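Predicted acyltransferase with acyl-CoA N-acyltransferase domain (Escherichia coli, PDB 4RS2) probably transfers acyl groups from acyl-coenzyme A as a GNAT-family enzyme and, when overexpressed, suppresses gene silencing mediated by small RNAs. Local coordinates at residues 69-77 / 88-99; 136-146 / 154-162. One frame throughout, in Å; residues are numbered along the deposited sequence.

Interaction 1 (69-77 / 88-99); sequences VIGYVAFSP and VGMAPLAVDEKY. With COA (coenzyme A), chain C.
The coenzyme A site of the acetyltransferase fold rests on an antiparallel strand pair interrupted by a beta bulge, where Ala-74 faces two residues, Ala-91 and Pro-92. Ala-74 O accepts from Ala-91 N at 2.8 Å, while Ala-74 N gives a longer bond to Pro-92 O at 3.2 Å. Proline is tolerated here, since these bonds ask nothing of its nitrogen; the peptide bond before it is cis and probably helps accommodate the extra residue. On each side of the bulge regular pairing resumes, Tyr-72 with Ala-94 and Ser-76 with Gly-89. Water 1 accepts from Ser-76 OG and donates to Gly-89 O and Ala-91 O, giving Gly-89 O a second donor beside Ser-76 N.

A bulge in strand 87-95, the fourth strand of the GNAT core, is a hallmark of the fold, where it helps splay the sheet beside the cofactor. Beyond it, Val-95 N, not used in the pairing with strand 69-77, donates to the pantetheine carbonyl O9P of coenzyme A at 2.9 Å with an N-H...O angle of 170°, so the arm lies against the strand.

The face of Val-73 and Phe-75 is greasy and lies under helix 104-118. Met-90, its CG anti to the backbone N (chi1 -176°), runs alongside Phe-75: its CG sits 3.5 Å from Phe-75 CE1, and its sulfur approaches the ring obliquely in a Met-aromatic contact. The same CG touches Val-73 CG2 at 3.6 Å. A flexible, unbranched thioether fits between a beta-branched valine and a flat ring.

At the far end, Ile-70 CD1 lies over the centre of the Tyr-99 ring, 3.7 Å from its centroid, a CH-pi contact. Asp-96 shapes the turn that carries the chain from the strand to Tyr-99: OD1 accepts from Lys-98 N at 2.9 Å in an Asx turn, and OD2 is salt-bridged to Arg-36.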
# COMPACT_ATOMS: atom_id res chain seq x y z
N VAL A 69 -0.88 6.54 -15.82
CA VAL A 69 -0.55 6.09 -14.46
C VAL A 69 0.94 5.88 -14.32
O VAL A 69 1.50 5.04 -15.00
CB VAL A 69 -1.29 4.79 -14.11
CG1 VAL A 69 -0.94 4.32 -12.72
CG2 VAL A 69 -2.81 5.01 -14.26
N ILE A 70 1.56 6.63 -13.41
CA ILE A 70 2.99 6.58 -13.17
C ILE A 70 3.30 6.19 -11.72
O ILE A 70 4.47 6.05 -11.33
CB ILE A 70 3.64 7.97 -13.44
CG1 ILE A 70 3.10 9.08 -12.49
CG2 ILE A 70 3.35 8.42 -14.87
CD1 ILE A 70 3.87 10.39 -12.46
N GLY A 71 2.26 5.99 -10.92
CA GLY A 71 2.45 5.53 -9.56
C GLY A 71 1.19 4.94 -9.00
O GLY A 71 0.09 5.29 -9.43
N TYR A 72 1.33 4.08 -8.01
CA TYR A 72 0.19 3.41 -7.45
C TYR A 72 0.42 2.91 -6.07
O TYR A 72 1.54 2.45 -5.75
CB TYR A 72 -0.16 2.21 -8.32
CG TYR A 72 -1.47 1.50 -7.94
CD1 TYR A 72 -2.69 2.11 -8.07
CD2 TYR A 72 -1.47 0.20 -7.50
CE1 TYR A 72 -3.86 1.46 -7.75
CE2 TYR A 72 -2.64 -0.47 -7.22
CZ TYR A 72 -3.83 0.16 -7.32
OH TYR A 72 -5.01 -0.54 -7.01
N VAL A 73 -0.62 2.98 -5.25
CA VAL A 73 -0.61 2.30 -3.93
C VAL A 73 -2.00 1.78 -3.66
O VAL A 73 -2.99 2.40 -4.07
CB VAL A 73 -0.12 3.18 -2.77
CG1 VAL A 73 -1.07 4.36 -2.53
CG2 VAL A 73 0.08 2.32 -1.50
N ALA A 74 -2.06 0.57 -3.08
CA ALA A 74 -3.33 -0.05 -2.77
C ALA A 74 -3.38 -0.58 -1.34
O ALA A 74 -2.36 -0.82 -0.67
CB ALA A 74 -3.63 -1.19 -3.73
N PHE A 75 -4.61 -0.74 -0.88
CA PHE A 75 -4.90 -1.18 0.47
C PHE A 75 -6.02 -2.20 0.38
O PHE A 75 -6.93 -2.04 -0.44
CB PHE A 75 -5.38 0.01 1.32
CG PHE A 75 -4.37 1.12 1.41
CD1 PHE A 75 -3.40 1.12 2.41
CD2 PHE A 75 -4.39 2.16 0.50
CE1 PHE A 75 -2.50 2.16 2.51
CE2 PHE A 75 -3.45 3.19 0.59
CZ PHE A 75 -2.50 3.16 1.59
N SER A 76 -5.97 -3.20 1.25
CA SER A 76 -6.99 -4.25 1.30
C SER A 76 -7.26 -4.58 2.76
O SER A 76 -6.41 -4.29 3.60
CB SER A 76 -6.51 -5.46 0.51
OG SER A 76 -5.27 -5.90 0.97
N PRO A 77 -8.41 -5.18 3.07
CA PRO A 77 -8.74 -5.40 4.48
C PRO A 77 -7.90 -6.47 5.13
O PRO A 77 -7.56 -7.46 4.48
CB PRO A 77 -10.20 -5.83 4.47
CG PRO A 77 -10.39 -6.39 3.10
CD PRO A 77 -9.43 -5.74 2.17
N VAL A 88 -6.18 -2.14 7.57
CA VAL A 88 -5.88 -2.50 6.17
C VAL A 88 -4.41 -2.82 6.03
O VAL A 88 -3.60 -2.41 6.86
CB VAL A 88 -6.24 -1.39 5.18
CG1 VAL A 88 -7.74 -1.18 5.14
CG2 VAL A 88 -5.47 -0.12 5.52
N GLY A 89 -4.10 -3.59 4.98
CA GLY A 89 -2.74 -3.90 4.59
C GLY A 89 -2.40 -3.12 3.31
O GLY A 89 -3.20 -3.08 2.36
N MET A 90 -1.24 -2.46 3.29
CA MET A 90 -0.80 -1.69 2.14
C MET A 90 0.08 -2.53 1.22
O MET A 90 1.06 -3.09 1.67
CB MET A 90 -0.02 -0.47 2.64
CG MET A 90 0.41 0.48 1.55
SD MET A 90 1.11 1.99 2.24
CE MET A 90 2.72 1.42 2.71
N ALA A 91 -0.30 -2.63 -0.05
CA ALA A 91 0.43 -3.38 -1.06
C ALA A 91 -0.40 -3.43 -2.30
O ALA A 91 -1.62 -3.57 -2.22
CB ALA A 91 0.69 -4.83 -0.61
N PRO A 92 0.21 -3.26 -3.47
CA PRO A 92 1.61 -2.91 -3.69
C PRO A 92 1.81 -1.41 -3.67
O PRO A 92 0.85 -0.65 -3.47
CB PRO A 92 1.87 -3.42 -5.11
CG PRO A 92 0.58 -3.32 -5.80
CD PRO A 92 -0.51 -3.42 -4.75
N LEU A 93 3.07 -1.01 -3.82
CA LEU A 93 3.49 0.37 -3.90
C LEU A 93 4.49 0.44 -5.02
O LEU A 93 5.51 -0.25 -5.00
CB LEU A 93 4.15 0.83 -2.60
CG LEU A 93 4.79 2.22 -2.63
CD1 LEU A 93 3.72 3.25 -2.88
CD2 LEU A 93 5.54 2.50 -1.33
N ALA A 94 4.21 1.27 -6.02
CA ALA A 94 5.07 1.36 -7.18
C ALA A 94 5.12 2.73 -7.79
O ALA A 94 4.11 3.41 -7.86
CB ALA A 94 4.64 0.36 -8.22
N VAL A 95 6.32 3.12 -8.20
CA VAL A 95 6.50 4.33 -8.98
C VAL A 95 7.28 3.98 -10.24
O VAL A 95 8.29 3.24 -10.18
CB VAL A 95 7.21 5.41 -8.15
CG1 VAL A 95 7.59 6.59 -9.02
CG2 VAL A 95 6.35 5.83 -6.97
N ASP A 96 6.79 4.47 -11.38
CA ASP A 96 7.44 4.23 -12.67
C ASP A 96 8.90 4.67 -12.60
O ASP A 96 9.19 5.72 -12.09
CB ASP A 96 6.70 4.97 -13.77
CG ASP A 96 7.19 4.59 -15.16
OD1 ASP A 96 8.40 4.72 -15.46
OD2 ASP A 96 6.35 4.24 -16.03
N GLU A 97 9.78 3.84 -13.13
CA GLU A 97 11.22 4.12 -13.09
C GLU A 97 11.53 5.55 -13.59
O GLU A 97 12.45 6.19 -13.08
CB GLU A 97 11.99 3.03 -13.86
CG GLU A 97 13.49 3.02 -13.59
CD GLU A 97 14.18 1.73 -14.00
OE1 GLU A 97 13.51 0.69 -14.24
OE2 GLU A 97 15.44 1.75 -14.08
N LYS A 98 10.77 6.06 -14.56
CA LYS A 98 10.97 7.45 -15.07
C LYS A 98 10.72 8.57 -14.07
O LYS A 98 11.14 9.74 -14.30
CB LYS A 98 10.06 7.73 -16.26
CG LYS A 98 10.19 6.76 -17.43
CD LYS A 98 9.31 7.17 -18.60
CE LYS A 98 9.27 6.12 -19.72
NZ LYS A 98 10.54 5.59 -20.30
N TYR A 99 10.04 8.25 -12.98
CA TYR A 99 9.68 9.23 -11.99
C TYR A 99 10.22 8.92 -10.61
O TYR A 99 9.82 9.55 -9.65
CB TYR A 99 8.15 9.36 -11.94
CG TYR A 99 7.58 10.01 -13.18
CD1 TYR A 99 7.30 9.28 -14.32
CD2 TYR A 99 7.36 11.37 -13.20
CE1 TYR A 99 6.80 9.88 -15.45
CE2 TYR A 99 6.84 12.00 -14.33
CZ TYR A 99 6.58 11.25 -15.45
OH TYR A 99 6.08 11.88 -16.56
N1A COA C . 15.13 1.39 -0.01
C2A COA C . 15.11 2.34 0.96
N3A COA C . 14.62 3.57 0.77
C4A COA C . 14.09 3.90 -0.44
C5A COA C . 14.07 2.94 -1.53
C6A COA C . 14.63 1.62 -1.25
N6A COA C . 14.62 0.69 -2.23
N7A COA C . 13.51 3.54 -2.59
C8A COA C . 13.19 4.79 -2.20
N9A COA C . 13.56 5.01 -0.95
C1B COA C . 13.35 6.24 -0.17
C2B COA C . 13.80 7.52 -0.84
O2B COA C . 15.22 7.71 -0.76
C3B COA C . 13.00 8.54 -0.07
O3B COA C . 13.60 8.75 1.22
P3B COA C . 13.20 10.00 2.17
O7A COA C . 11.94 10.63 1.61
O8A COA C . 13.07 9.46 3.54
O9A COA C . 14.38 10.90 2.07
C4B COA C . 11.67 7.82 0.16
O4B COA C . 11.93 6.42 -0.04
C5B COA C . 10.58 8.27 -0.79
O5B COA C . 11.07 8.25 -2.14
P1A COA C . 10.17 8.56 -3.43
O1A COA C . 10.94 9.40 -4.40
O2A COA C . 8.81 8.96 -2.92
O3A COA C . 9.99 7.08 -4.07
P2A COA C . 10.74 6.42 -5.32
O4A COA C . 10.45 7.12 -6.58
O5A COA C . 12.22 6.21 -5.03
O6A COA C . 9.96 5.01 -5.36
CBP COA C . 9.63 2.65 -4.94
CCP COA C . 10.25 3.94 -4.46
CDP COA C . 9.99 1.50 -4.01
CEP COA C . 8.13 2.86 -4.93
CAP COA C . 10.15 2.39 -6.37
OAP COA C . 11.59 2.25 -6.38
C9P COA C . 9.53 1.20 -7.06
O9P COA C . 8.42 1.27 -7.61
N8P COA C . 10.29 0.11 -7.09
C7P COA C . 9.86 -1.09 -7.81
C6P COA C . 8.95 -1.92 -6.94
C5P COA C . 9.73 -2.47 -5.78
O5P COA C . 9.64 -1.99 -4.66
N4P COA C . 10.52 -3.51 -6.04
C3P COA C . 11.23 -4.24 -5.01
C2P COA C . 10.96 -5.74 -5.14
S1P COA C . 10.76 -6.50 -3.50
O HOH W 1 -3.37 -4.30 -0.16

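Interaction 2 (136-146 / 154-162); sequences FGFELAAHHDL and ESAFQVHRL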
# COMPACT_ATOMS: atom_id res chain seq x y z
N PHE A 136 8.28 6.42 6.49
CA PHE A 136 6.91 6.89 6.41
C PHE A 136 6.18 6.69 7.75
O PHE A 136 4.98 6.82 7.83
CB PHE A 136 6.17 6.18 5.30
CG PHE A 136 6.93 6.11 3.98
CD1 PHE A 136 7.59 7.23 3.47
CD2 PHE A 136 6.92 4.96 3.22
CE1 PHE A 136 8.27 7.19 2.26
CE2 PHE A 136 7.60 4.90 2.01
CZ PHE A 136 8.27 6.03 1.53
N GLY A 137 6.92 6.33 8.78
CA GLY A 137 6.31 6.18 10.09
C GLY A 137 5.94 4.80 10.51
O GLY A 137 5.49 4.61 11.62
N PHE A 138 6.22 3.81 9.69
CA PHE A 138 5.91 2.44 10.06
C PHE A 138 6.86 1.93 11.12
O PHE A 138 8.06 2.26 11.12
CB PHE A 138 5.96 1.52 8.83
CG PHE A 138 4.75 1.61 7.94
CD1 PHE A 138 4.63 2.64 7.04
CD2 PHE A 138 3.72 0.69 8.05
CE1 PHE A 138 3.52 2.76 6.24
CE2 PHE A 138 2.61 0.82 7.27
CZ PHE A 138 2.49 1.87 6.37
N GLU A 139 6.33 1.12 12.03
CA GLU A 139 7.12 0.51 13.09
C GLU A 139 7.11 -1.00 12.92
O GLU A 139 6.23 -1.54 12.27
CB GLU A 139 6.49 0.85 14.43
CG GLU A 139 6.57 2.31 14.79
CD GLU A 139 5.61 2.68 15.90
OE1 GLU A 139 4.56 1.98 16.07
OE2 GLU A 139 5.90 3.67 16.58
N LEU A 140 8.08 -1.68 13.51
CA LEU A 140 8.12 -3.16 13.42
C LEU A 140 6.93 -3.74 14.16
O LEU A 140 6.70 -3.45 15.33
CB LEU A 140 9.42 -3.73 13.99
CG LEU A 140 10.58 -3.76 13.03
CD1 LEU A 140 11.81 -4.23 13.81
CD2 LEU A 140 10.26 -4.73 11.90
N ALA A 141 6.15 -4.56 13.47
CA ALA A 141 4.96 -5.13 14.05
C ALA A 141 5.27 -6.04 15.24
O ALA A 141 4.50 -6.09 16.20
CB ALA A 141 4.19 -5.89 12.99
N ALA A 142 6.42 -6.71 15.20
CA ALA A 142 6.82 -7.60 16.28
C ALA A 142 6.93 -6.87 17.60
O ALA A 142 6.64 -7.44 18.62
CB ALA A 142 8.14 -8.31 15.96
N HIS A 143 7.30 -5.60 17.58
CA HIS A 143 7.39 -4.81 18.80
C HIS A 143 6.06 -4.53 19.45
O HIS A 143 6.01 -4.11 20.61
CB HIS A 143 8.12 -3.51 18.55
CG HIS A 143 9.55 -3.70 18.18
ND1 HIS A 143 10.36 -2.65 17.77
CD2 HIS A 143 10.29 -4.82 18.05
CE1 HIS A 143 11.56 -3.12 17.49
NE2 HIS A 143 11.55 -4.43 17.66
N HIS A 144 5.00 -4.76 18.71
CA HIS A 144 3.63 -4.60 19.20
C HIS A 144 2.93 -5.94 19.26
O HIS A 144 1.71 -6.01 19.38
CB HIS A 144 2.85 -3.68 18.27
CG HIS A 144 3.36 -2.28 18.22
ND1 HIS A 144 2.88 -1.28 19.03
CD2 HIS A 144 4.30 -1.71 17.44
CE1 HIS A 144 3.49 -0.14 18.73
NE2 HIS A 144 4.37 -0.38 17.78
N ASP A 145 3.70 -7.04 19.20
CA ASP A 145 3.11 -8.39 19.24
C ASP A 145 2.08 -8.65 18.14
O ASP A 145 1.02 -9.22 18.39
CB ASP A 145 2.54 -8.73 20.64
CG ASP A 145 3.65 -9.06 21.65
OD1 ASP A 145 4.85 -8.95 21.29
OD2 ASP A 145 3.34 -9.41 22.82
N LEU A 146 2.41 -8.19 16.94
CA LEU A 146 1.62 -8.42 15.73
C LEU A 146 2.46 -9.17 14.71
O LEU A 146 3.66 -8.87 14.54
CB LEU A 146 1.15 -7.10 15.17
CG LEU A 146 0.15 -6.34 16.02
CD1 LEU A 146 0.11 -4.88 15.59
CD2 LEU A 146 -1.23 -6.99 15.90
N GLU A 154 9.45 -11.57 10.36
CA GLU A 154 9.52 -10.79 11.59
C GLU A 154 10.30 -9.49 11.43
O GLU A 154 10.08 -8.53 12.18
CB GLU A 154 10.04 -11.61 12.74
CG GLU A 154 11.35 -12.28 12.48
CD GLU A 154 11.61 -13.36 13.49
OE1 GLU A 154 11.36 -13.13 14.71
OE2 GLU A 154 12.06 -14.44 13.05
N SER A 155 11.20 -9.43 10.45
CA SER A 155 11.98 -8.23 10.25
C SER A 155 11.37 -7.26 9.24
O SER A 155 11.85 -6.14 9.14
CB SER A 155 13.40 -8.56 9.77
OG SER A 155 13.38 -8.98 8.42
N ALA A 156 10.34 -7.70 8.50
CA ALA A 156 9.73 -6.92 7.42
C ALA A 156 8.27 -6.55 7.67
O ALA A 156 7.74 -5.65 7.03
CB ALA A 156 9.84 -7.69 6.11
N PHE A 157 7.60 -7.25 8.59
CA PHE A 157 6.19 -6.94 8.85
C PHE A 157 6.09 -5.73 9.74
O PHE A 157 6.73 -5.68 10.81
CB PHE A 157 5.42 -8.12 9.43
CG PHE A 157 3.94 -7.91 9.48
CD1 PHE A 157 3.25 -7.54 8.34
CD2 PHE A 157 3.21 -8.14 10.63
CE1 PHE A 157 1.90 -7.38 8.36
CE2 PHE A 157 1.83 -7.98 10.64
CZ PHE A 157 1.18 -7.59 9.50
N GLN A 158 5.36 -4.72 9.27
CA GLN A 158 5.32 -3.42 9.95
C GLN A 158 3.91 -2.84 10.07
O GLN A 158 2.98 -3.27 9.40
CB GLN A 158 6.20 -2.43 9.15
CG GLN A 158 7.69 -2.80 9.16
CD GLN A 158 8.49 -2.13 8.07
OE1 GLN A 158 8.89 -0.99 8.18
NE2 GLN A 158 8.74 -2.88 7.01
N VAL A 159 3.78 -1.86 10.95
CA VAL A 159 2.49 -1.27 11.24
C VAL A 159 2.61 0.24 11.45
O VAL A 159 3.63 0.75 11.95
CB VAL A 159 1.87 -1.94 12.49
CG1 VAL A 159 2.71 -1.66 13.72
CG2 VAL A 159 0.42 -1.51 12.67
N HIS A 160 1.56 0.94 11.02
CA HIS A 160 1.44 2.38 11.20
C HIS A 160 0.05 2.64 11.77
O HIS A 160 -0.94 2.42 11.11
CB HIS A 160 1.58 3.12 9.86
CG HIS A 160 1.84 4.59 9.98
ND1 HIS A 160 1.06 5.44 10.74
CD2 HIS A 160 2.80 5.37 9.42
CE1 HIS A 160 1.55 6.68 10.67
NE2 HIS A 160 2.59 6.66 9.86
N ARG A 161 -0.02 3.12 13.00
CA ARG A 161 -1.30 3.43 13.61
C ARG A 161 -1.86 4.67 12.95
O ARG A 161 -1.09 5.54 12.51
CB ARG A 161 -1.10 3.72 15.10
CG ARG A 161 -0.43 5.04 15.42
CD ARG A 161 -0.06 5.05 16.89
NE ARG A 161 1.10 4.21 17.13
CZ ARG A 161 1.72 4.08 18.30
NH1 ARG A 161 1.22 4.67 19.41
NH2 ARG A 161 2.82 3.30 18.38
N LEU A 162 -3.18 4.79 12.91
CA LEU A 162 -3.83 6.00 12.43
C LEU A 162 -4.43 6.83 13.57
O LEU A 162 -4.89 7.94 13.33
CB LEU A 162 -4.89 5.67 11.40
CG LEU A 162 -4.31 4.96 10.16
CD1 LEU A 162 -5.42 4.68 9.14
CD2 LEU A 162 -3.23 5.84 9.53
O HOH W 2 9.81 0.08 10.58
O HOH W 3 2.36 3.38 14.54
O HOH W 4 7.63 -7.54 12.62
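His-160 meets Phe-138 just beyond a short antiparallel bridge in which Glu-139 and Val-159 form the hydrogen-bonded pair, Glu-139 N giving to Val-159 O at 2.7 Å. The bridge adds strand 139-140 to the edge of 157-161, whose other side pairs with 123-127. From the histidine backbone, CB comes first, placed over the centre of the Phe-138 ring 3.7 Å from its centroid. With CG anti to the backbone N (chi1 -164°), the imidazole turns past that face, edge toward it, the planes 78° apart. CG then lies near Gly-137 O, and His-160 CD2 and NE2 both lie 3.1 Å from Phe-136 O. ND1 donates to Arg-161 O at 2.8 Å, which steadies the rotation of the imidazole. Gly-137, at positive phi, closes the preceding helix with a Schellman motif, a place glycine adopts with least strain.

On the neighbouring strand position Arg-161 NH2 forms a salt bridge with Glu-139 OE1, though this rests on one of two glutamate conformers; NH1 donates to Asp-164 O. Ala-141 N donates to Phe-157 O at 2.9 Å. The small Ala-141 CB can rest 3.4 Å from Phe-157 CD2.

From the N terminus, interaction 1 comes first: strand 69-80 is followed, after a short turn and strand 83-85, by strand 87-95 running antiparallel to it, and the contact closes a loop of ten residues that is mostly strand. The chain then runs through helix 104-118, strand 123-127 and helix 130-133 before interaction 2 opens, and this closes a shorter loop between 136-146 and 154-162. The two are therefore in series, neither nested nor crossed. They belong to one sheet, with strand 123-127 lying between 87-95, to which it is parallel, and 157-161, to which it is antiparallel. Met-90 CE touches Phe-138 CZ at 3.7 Å. Coenzyme A touches both contacts, through Val-95 and Phe-136.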